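Local coordinates for CELL division protein FTSZ (Haloferax volcanii, PDB 4B45) that binds GTP and takes part in the control of cell shape as an archaeal tubulin-like cytoskeletal protein, at residues G13-A18 / F98-L103; A34-T39 / Q45-E50. All blocks are in the same frame, centred on the assembly; numbering follows the deposited sequence.

Interaction 1: residues G13-A18 / F98-L103. With GSP (5'-guanosine-diphosphate-monothiophosphate), chain C.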
ATOM      1  N   GLY A  13      -9.668   6.483   3.848  1.00 41.16           N
ATOM      2  CA  GLY A  13     -10.915   6.174   3.174  1.00 44.34           C
ATOM      3  C   GLY A  13     -10.821   6.471   1.691  1.00 44.28           C
ATOM      4  O   GLY A  13     -11.421   5.785   0.863  1.00 42.04           O
ATOM      5  N   LYS A  14     -10.076   7.517   1.355  1.00 44.65           N
ATOM      6  CA  LYS A  14      -9.871   7.884  -0.040  1.00 46.64           C
ATOM      7  C   LYS A  14      -9.021   6.842  -0.785  1.00 43.32           C
ATOM      8  O   LYS A  14      -9.347   6.437  -1.901  1.00 39.92           O
ATOM      9  CB  LYS A  14      -9.235   9.269  -0.144  1.00 48.39           C
ATOM     10  CG  LYS A  14     -10.235  10.420  -0.082  1.00 50.72           C
ATOM     11  CD  LYS A  14      -9.659  11.668  -0.766  1.00 64.77           C
ATOM     12  CE  LYS A  14      -9.383  12.802   0.232  1.00 72.97           C
ATOM     13  NZ  LYS A  14      -8.511  13.897  -0.327  1.00 62.89           N
ATOM     14  N   LEU A  15      -7.930   6.410  -0.167  1.00 47.42           N
ATOM     15  CA  LEU A  15      -7.075   5.405  -0.788  1.00 46.32           C
ATOM     16  C   LEU A  15      -7.792   4.058  -0.847  1.00 42.22           C
ATOM     17  O   LEU A  15      -7.738   3.370  -1.861  1.00 46.27           O
ATOM     18  CB  LEU A  15      -5.735   5.296  -0.051  1.00 45.35           C
ATOM     19  CG  LEU A  15      -4.705   4.292  -0.592  1.00 48.44           C
ATOM     20  CD1 LEU A  15      -4.482   4.511  -2.076  1.00 43.47           C
ATOM     21  CD2 LEU A  15      -3.398   4.415   0.176  1.00 39.17           C
ATOM     22  N   ALA A  16      -8.477   3.688   0.231  1.00 45.96           N
ATOM     23  CA  ALA A  16      -9.265   2.451   0.228  1.00 49.06           C
ATOM     24  C   ALA A  16     -10.340   2.432  -0.865  1.00 46.94           C
ATOM     25  O   ALA A  16     -10.584   1.397  -1.478  1.00 49.48           O
ATOM     26  CB  ALA A  16      -9.887   2.190   1.593  1.00 51.00           C
ATOM     27  N   SER A  17     -10.973   3.571  -1.112  1.00 38.81           N
ATOM     28  CA  SER A  17     -11.938   3.683  -2.210  1.00 43.34           C
ATOM     29  C   SER A  17     -11.290   3.509  -3.580  1.00 47.82           C
ATOM     30  O   SER A  17     -11.859   2.863  -4.459  1.00 46.48           O
ATOM     31  CB  SER A  17     -12.660   5.034  -2.173  1.00 43.55           C
ATOM     32  OG  SER A  17     -13.462   5.152  -1.009  1.00 58.42           O
ATOM     33  N   ALA A  18     -10.116   4.112  -3.769  1.00 45.25           N
ATOM     34  CA  ALA A  18      -9.430   4.047  -5.058  1.00 43.06           C
ATOM     35  C   ALA A  18      -9.020   2.604  -5.378  1.00 42.00           C
ATOM     36  O   ALA A  18      -9.212   2.128  -6.492  1.00 42.59           O
ATOM     37  CB  ALA A  18      -8.224   4.960  -5.057  1.00 39.61           C
ATOM     38  N   PHE A  98      -6.114  -5.300   5.081  1.00 40.00           N
ATOM     39  CA  PHE A  98      -5.328  -4.066   5.016  1.00 35.73           C
ATOM     40  C   PHE A  98      -5.999  -2.942   5.805  1.00 39.30           C
ATOM     41  O   PHE A  98      -7.136  -2.582   5.512  1.00 42.94           O
ATOM     42  CB  PHE A  98      -5.157  -3.611   3.566  1.00 41.87           C
ATOM     43  CG  PHE A  98      -4.010  -4.276   2.837  1.00 45.85           C
ATOM     44  CD1 PHE A  98      -2.735  -3.746   2.905  1.00 45.94           C
ATOM     45  CD2 PHE A  98      -4.221  -5.414   2.070  1.00 47.69           C
ATOM     46  CE1 PHE A  98      -1.679  -4.340   2.222  1.00 46.96           C
ATOM     47  CE2 PHE A  98      -3.179  -6.014   1.388  1.00 43.03           C
ATOM     48  CZ  PHE A  98      -1.903  -5.468   1.465  1.00 36.85           C
ATOM     49  N   VAL A  99      -5.317  -2.416   6.822  1.00 38.63           N
ATOM     50  CA  VAL A  99      -5.777  -1.192   7.467  1.00 43.24           C
ATOM     51  C   VAL A  99      -5.108  -0.019   6.746  1.00 46.11           C
ATOM     52  O   VAL A  99      -3.893   0.145   6.822  1.00 43.91           O
ATOM     53  CB  VAL A  99      -5.457  -1.146   8.987  1.00 46.39           C
ATOM     54  CG1 VAL A  99      -5.728   0.251   9.546  1.00 49.75           C
ATOM     55  CG2 VAL A  99      -6.279  -2.175   9.753  1.00 50.77           C
ATOM     56  N   VAL A 100      -5.894   0.779   6.026  1.00 46.65           N
ATOM     57  CA  VAL A 100      -5.341   1.859   5.200  1.00 44.38           C
ATOM     58  C   VAL A 100      -5.434   3.213   5.921  1.00 47.90           C
ATOM     59  O   VAL A 100      -6.524   3.646   6.291  1.00 42.87           O
ATOM     60  CB  VAL A 100      -6.085   1.940   3.845  1.00 39.00           C
ATOM     61  CG1 VAL A 100      -5.400   2.889   2.906  1.00 36.07           C
ATOM     62  CG2 VAL A 100      -6.207   0.547   3.220  1.00 37.79           C
ATOM     63  N   ALA A 101      -4.298   3.881   6.116  1.00 45.31           N
ATOM     64  CA  ALA A 101      -4.277   5.131   6.877  1.00 45.00           C
ATOM     65  C   ALA A 101      -3.215   6.142   6.442  1.00 44.82           C
ATOM     66  O   ALA A 101      -2.108   5.781   6.032  1.00 43.21           O
ATOM     67  CB  ALA A 101      -4.112   4.840   8.350  1.00 45.59           C
ATOM     68  N   GLY A 102      -3.576   7.417   6.537  1.00 39.51           N
ATOM     69  CA  GLY A 102      -2.612   8.496   6.515  1.00 37.99           C
ATOM     70  C   GLY A 102      -1.983   8.575   7.890  1.00 41.09           C
ATOM     71  O   GLY A 102      -2.671   8.805   8.878  1.00 56.73           O
ATOM     72  N   LEU A 103      -0.675   8.370   7.972  1.00 38.67           N
ATOM     73  CA  LEU A 103      -0.019   8.321   9.279  1.00 43.70           C
ATOM     74  C   LEU A 103       0.142   9.691   9.963  1.00 45.62           C
ATOM     75  O   LEU A 103       0.375   9.757  11.161  1.00 45.68           O
ATOM     76  CB  LEU A 103       1.333   7.620   9.156  1.00 47.79           C
ATOM     77  CG  LEU A 103       1.296   6.184   8.631  1.00 53.20           C
ATOM     78  CD1 LEU A 103       2.707   5.654   8.431  1.00 55.78           C
ATOM     79  CD2 LEU A 103       0.508   5.272   9.562  1.00 52.22           C
TER
HETATM   80  PG  GSP C1342      -7.360  15.035  10.917  1.00 65.49           P
HETATM   81  O3B GSP C1342      -7.622  13.455  10.830  1.00 81.37           O
HETATM   82  S1G GSP C1342      -5.451  15.663  10.430  1.00 66.45           S
HETATM   83  O2G GSP C1342      -8.381  15.793  10.019  1.00121.21           O
HETATM   84  O3G GSP C1342      -7.528  15.342  12.351  1.00 56.17           O
HETATM   85  PB  GSP C1342      -7.343  12.492   9.587  1.00 46.49           P
HETATM   86  O1B GSP C1342      -8.577  12.161   8.784  1.00 43.19           O
HETATM   87  O2B GSP C1342      -6.788  11.186  10.141  1.00 59.46           O
HETATM   88  PA  GSP C1342      -5.978  12.665   7.141  1.00 46.26           P
HETATM   89  O1A GSP C1342      -6.453  13.642   6.099  1.00 49.09           O
HETATM   90  O2A GSP C1342      -6.520  11.306   6.784  1.00 54.10           O
HETATM   91  O3A GSP C1342      -6.304  13.138   8.601  1.00 54.38           O
HETATM   92  O5' GSP C1342      -4.434  12.499   7.094  1.00 55.57           O
HETATM   93  C5' GSP C1342      -3.568  13.535   6.774  1.00 50.00           C
HETATM   94  C4' GSP C1342      -2.392  13.068   6.027  1.00 53.13           C
HETATM   95  O4' GSP C1342      -2.786  12.300   4.929  1.00 46.50           O
HETATM   96  C3' GSP C1342      -1.598  14.183   5.476  1.00 47.18           C
HETATM   97  O3' GSP C1342      -0.300  13.731   5.402  1.00 50.09           O
HETATM   98  C2' GSP C1342      -2.123  14.380   4.128  1.00 51.09           C
HETATM   99  O2' GSP C1342      -1.121  14.871   3.305  1.00 57.03           O
HETATM  100  C1' GSP C1342      -2.455  13.028   3.720  1.00 46.09           C
HETATM  101  N9  GSP C1342      -3.587  12.890   2.825  1.00 45.92           N
HETATM  102  C8  GSP C1342      -4.783  13.472   2.952  1.00 47.15           C
HETATM  103  N7  GSP C1342      -5.585  13.055   1.953  1.00 50.23           N
HETATM  104  C5  GSP C1342      -4.882  12.176   1.178  1.00 42.94           C
HETATM  105  C6  GSP C1342      -5.216  11.423   0.020  1.00 42.60           C
HETATM  106  O6  GSP C1342      -6.465  11.505  -0.568  1.00 44.56           O
HETATM  107  N1  GSP C1342      -4.266  10.625  -0.523  1.00 40.41           N
HETATM  108  C2  GSP C1342      -3.038  10.537   0.035  1.00 43.18           C
HETATM  109  N2  GSP C1342      -2.059   9.647  -0.602  1.00 40.27           N
HETATM  110  N3  GSP C1342      -2.681  11.222   1.133  1.00 45.25           N
HETATM  111  C4  GSP C1342      -3.606  12.066   1.724  1.00 45.77           C
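Leu15 and Val100 meet where helix 9-26 lies over strand 96-102. Their side chains cross at about a right angle. CG1 of Val100 is the touching branch: it lies 3.7 Å from Leu15 CD2 and almost as near to Leu15 CB and CG. Leu15 turns CG away from its own N (chi1 -179°), and CB, CG and CD2 all come within reach of this methyl. The other methyl, Val100 CG2, reaches Ala16 CB at 4.3 Å. No hydrogen bond joins the two segments; the contact is apolar and buried. Leu130 and Ile132 of strand 127-133 extend the apolar layer round Leu15.

This is the nucleotide-binding half of the tubulin/FtsZ fold. A glycine-rich turn after strand 3-8 leads into helix 9-26, and the guanine of GSP lies beside the first turns of that helix. The Lys14 side chain curls round O6 of the base. Its CB is 3.6 Å from GSP O6, and CG is a little farther. Lys14 CD is 3.2 Å from GSP O6. The bend at chi3 (-113°) beyond it keeps CE and NZ close as well. At the tip, NZ gives a weak hydrogen bond to GSP O6 at 3.2 Å, with GSP N7 somewhat farther off. With an alanine here, O6 would probably lose this weak donor and the methylenes packed against it.

On the helix itself, Gly13 O accepts from both N and OG of Ser17, which approach from opposite faces of the carbonyl plane. Ser17 OG lies 2.8 Å from Gly13 O.

Interaction 2: residues A34-T39 / Q45-E50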
ATOM      1  N   ALA A  34     -14.785  -3.336   1.442  1.00 43.44           N
ATOM      2  CA  ALA A  34     -14.072  -2.119   1.823  1.00 44.27           C
ATOM      3  C   ALA A  34     -14.964  -1.310   2.751  1.00 44.28           C
ATOM      4  O   ALA A  34     -16.150  -1.144   2.480  1.00 48.80           O
ATOM      5  CB  ALA A  34     -13.724  -1.293   0.594  1.00 40.07           C
ATOM      6  N   VAL A  35     -14.400  -0.845   3.859  1.00 42.40           N
ATOM      7  CA  VAL A  35     -15.140  -0.055   4.831  1.00 49.15           C
ATOM      8  C   VAL A  35     -14.291   1.143   5.224  1.00 42.49           C
ATOM      9  O   VAL A  35     -13.087   1.008   5.417  1.00 46.04           O
ATOM     10  CB  VAL A  35     -15.414  -0.866   6.108  1.00 51.05           C
ATOM     11  CG1 VAL A  35     -16.311  -0.082   7.061  1.00 51.09           C
ATOM     12  CG2 VAL A  35     -16.056  -2.174   5.768  1.00 54.17           C
ATOM     13  N   ALA A  36     -14.905   2.311   5.359  1.00 45.15           N
ATOM     14  CA  ALA A  36     -14.166   3.466   5.853  1.00 43.53           C
ATOM     15  C   ALA A  36     -14.671   3.883   7.224  1.00 45.58           C
ATOM     16  O   ALA A  36     -15.873   3.973   7.450  1.00 43.99           O
ATOM     17  CB  ALA A  36     -14.229   4.627   4.865  1.00 40.98           C
ATOM     18  N   VAL A  37     -13.732   4.094   8.139  1.00 42.90           N
ATOM     19  CA  VAL A  37     -14.032   4.541   9.480  1.00 43.75           C
ATOM     20  C   VAL A  37     -13.466   5.949   9.654  1.00 41.14           C
ATOM     21  O   VAL A  37     -12.345   6.222   9.239  1.00 40.28           O
ATOM     22  CB  VAL A  37     -13.383   3.617  10.530  1.00 45.29           C
ATOM     23  CG1 VAL A  37     -13.846   3.999  11.939  1.00 44.24           C
ATOM     24  CG2 VAL A  37     -13.695   2.151  10.228  1.00 40.31           C
ATOM     25  N   ASN A  38     -14.235   6.835  10.271  1.00 42.11           N
ATOM     26  CA  ASN A  38     -13.791   8.214  10.482  1.00 40.27           C
ATOM     27  C   ASN A  38     -14.566   8.865  11.608  1.00 41.61           C
ATOM     28  O   ASN A  38     -15.526   8.289  12.116  1.00 39.55           O
ATOM     29  CB  ASN A  38     -13.983   9.037   9.215  1.00 41.10           C
ATOM     30  CG  ASN A  38     -12.983  10.163   9.098  1.00 41.12           C
ATOM     31  OD1 ASN A  38     -12.466  10.664  10.096  1.00 44.84           O
ATOM     32  ND2 ASN A  38     -12.689  10.554   7.866  1.00 39.74           N
ATOM     33  N   THR A  39     -14.147  10.070  11.981  1.00 42.47           N
ATOM     34  CA  THR A  39     -14.782  10.840  13.047  1.00 46.61           C
ATOM     35  C   THR A  39     -15.284  12.149  12.465  1.00 48.58           C
ATOM     36  O   THR A  39     -15.884  12.959  13.164  1.00 43.11           O
ATOM     37  CB  THR A  39     -13.768  11.182  14.154  1.00 53.36           C
ATOM     38  OG1 THR A  39     -12.610  11.803  13.568  1.00 44.99           O
ATOM     39  CG2 THR A  39     -13.334   9.918  14.882  1.00 51.27           C
ATOM     40  N   GLN A  45     -19.383  10.864   3.829  1.00 49.29           N
ATOM     41  CA  GLN A  45     -20.556  11.000   2.973  1.00 56.87           C
ATOM     42  C   GLN A  45     -20.230  10.931   1.484  1.00 64.39           C
ATOM     43  O   GLN A  45     -21.087  10.578   0.674  1.00 70.96           O
ATOM     44  CB  GLN A  45     -21.336  12.274   3.314  1.00 53.37           C
ATOM     45  CG  GLN A  45     -21.954  12.226   4.704  1.00 62.35           C
ATOM     46  CD  GLN A  45     -22.783  13.453   5.027  1.00 73.72           C
ATOM     47  OE1 GLN A  45     -22.243  14.511   5.354  1.00 76.72           O
ATOM     48  NE2 GLN A  45     -24.106  13.318   4.938  1.00 73.99           N
ATOM     49  N   SER A  46     -18.986  11.237   1.131  1.00 61.90           N
ATOM     50  CA  SER A  46     -18.590  11.300  -0.270  1.00 64.32           C
ATOM     51  C   SER A  46     -18.113   9.956  -0.810  1.00 67.67           C
ATOM     52  O   SER A  46     -18.077   9.742  -2.025  1.00 69.97           O
ATOM     53  CB  SER A  46     -17.497  12.351  -0.451  1.00 70.41           C
ATOM     54  OG  SER A  46     -16.472  12.165   0.506  1.00 73.14           O
ATOM     55  N   LEU A  47     -17.754   9.051   0.095  1.00 65.05           N
ATOM     56  CA  LEU A  47     -17.178   7.767  -0.290  1.00 59.17           C
ATOM     57  C   LEU A  47     -18.215   6.746  -0.754  1.00 57.40           C
ATOM     58  O   LEU A  47     -19.323   6.690  -0.222  1.00 58.38           O
ATOM     59  CB  LEU A  47     -16.363   7.191   0.867  1.00 58.76           C
ATOM     60  CG  LEU A  47     -15.229   8.075   1.373  1.00 51.65           C
ATOM     61  CD1 LEU A  47     -14.570   7.433   2.570  1.00 46.09           C
ATOM     62  CD2 LEU A  47     -14.212   8.307   0.268  1.00 53.90           C
ATOM     63  N   PRO A  48     -17.848   5.930  -1.753  1.00 51.02           N
ATOM     64  CA  PRO A  48     -18.724   4.901  -2.322  1.00 59.59           C
ATOM     65  C   PRO A  48     -18.600   3.549  -1.615  1.00 62.19           C
ATOM     66  O   PRO A  48     -19.132   2.560  -2.105  1.00 70.70           O
ATOM     67  CB  PRO A  48     -18.206   4.778  -3.756  1.00 55.32           C
ATOM     68  CG  PRO A  48     -16.758   5.052  -3.628  1.00 53.32           C
ATOM     69  CD  PRO A  48     -16.612   6.087  -2.543  1.00 48.75           C
ATOM     70  N   VAL A  49     -17.898   3.509  -0.487  1.00 55.79           N
ATOM     71  CA  VAL A  49     -17.770   2.284   0.287  1.00 48.65           C
ATOM     72  C   VAL A  49     -18.647   2.381   1.531  1.00 56.51           C
ATOM     73  O   VAL A  49     -19.143   3.463   1.870  1.00 55.76           O
ATOM     74  CB  VAL A  49     -16.312   2.038   0.720  1.00 46.96           C
ATOM     75  CG1 VAL A  49     -15.391   2.005  -0.505  1.00 46.31           C
ATOM     76  CG2 VAL A  49     -15.864   3.115   1.711  1.00 45.26           C
ATOM     77  N   GLU A  50     -18.854   1.249   2.197  1.00 54.55           N
ATOM     78  CA  GLU A  50     -19.536   1.241   3.484  1.00 58.31           C
ATOM     79  C   GLU A  50     -18.772   2.140   4.448  1.00 51.18           C
ATOM     80  O   GLU A  50     -17.538   2.119   4.478  1.00 48.37           O
ATOM     81  CB  GLU A  50     -19.620  -0.185   4.038  1.00 68.52           C
ATOM     82  CG  GLU A  50     -20.195  -0.285   5.447  1.00 85.34           C
ATOM     83  CD  GLU A  50     -21.649   0.163   5.528  1.00104.17           C
ATOM     84  OE1 GLU A  50     -22.393  -0.059   4.547  1.00111.49           O
ATOM     85  OE2 GLU A  50     -22.049   0.729   6.573  1.00108.24           O
TER
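Ala34 starts the contact with its CB 3.9 Å from Val49 CG1. Its carbonyl O also lies against Val49 CB. Val49 holds CG1 anti to its carbonyl carbon (chi1 -56°), which leaves CG2 between N and C. The two methyls part: CG1 meets Ala34, CG2 meets Ala36. Val35 pairs with Glu50 in a parallel beta bridge, with their side chains on the same face of the sheet. Val35 CA makes a CA-H...O contact with Glu50 O at 3.3 Å. The carboxylate end of Glu50 leads away from the strand and has a long, weak ion pair with Arg89.

Ala36 N donates to the same Glu50 O at 2.8 Å. The bond is nearly straight, with 164° at the hydrogen. Ala36 CB meets two apolar groups, Leu47 CD1 at 3.6 Å and Val49 CG2 at 3.9 Å. Farther on, Thr39 OG1 is hydrogen-bonded to Ser107 OG.

This is a short beta-alpha-beta crossover. Helix 41-45 links strand 31-38 to the edge strand 50-53. Strand 3-8 pairs with strand 31-38 on its other side, while helix 9-26 packs on Leu47, Pro48 and Val49 through Ser17 and Gln20.

Overall arrangement
From the N terminus, strand 3-8 leads into helix 9-26, which carries the first segment of interaction 1. Strand 31-38 follows, and 34-39 meets 45-50 only a few residues later. Interaction 2 thus closes a short loop round helix 41-45. Interaction 1 closes a much longer one when the chain returns in strand 96-102, so interaction 2 is nested inside it. Their centres are about 10 Å apart, and they touch mainly through Ser17: Ser17 OG is 3.5 Å from Leu47 CD2. Helix 9-26 thus touches strand 96-102 on one side and the loop before edge strand 50-53 on another, and both contacts reach the same sheet of the GTPase domain.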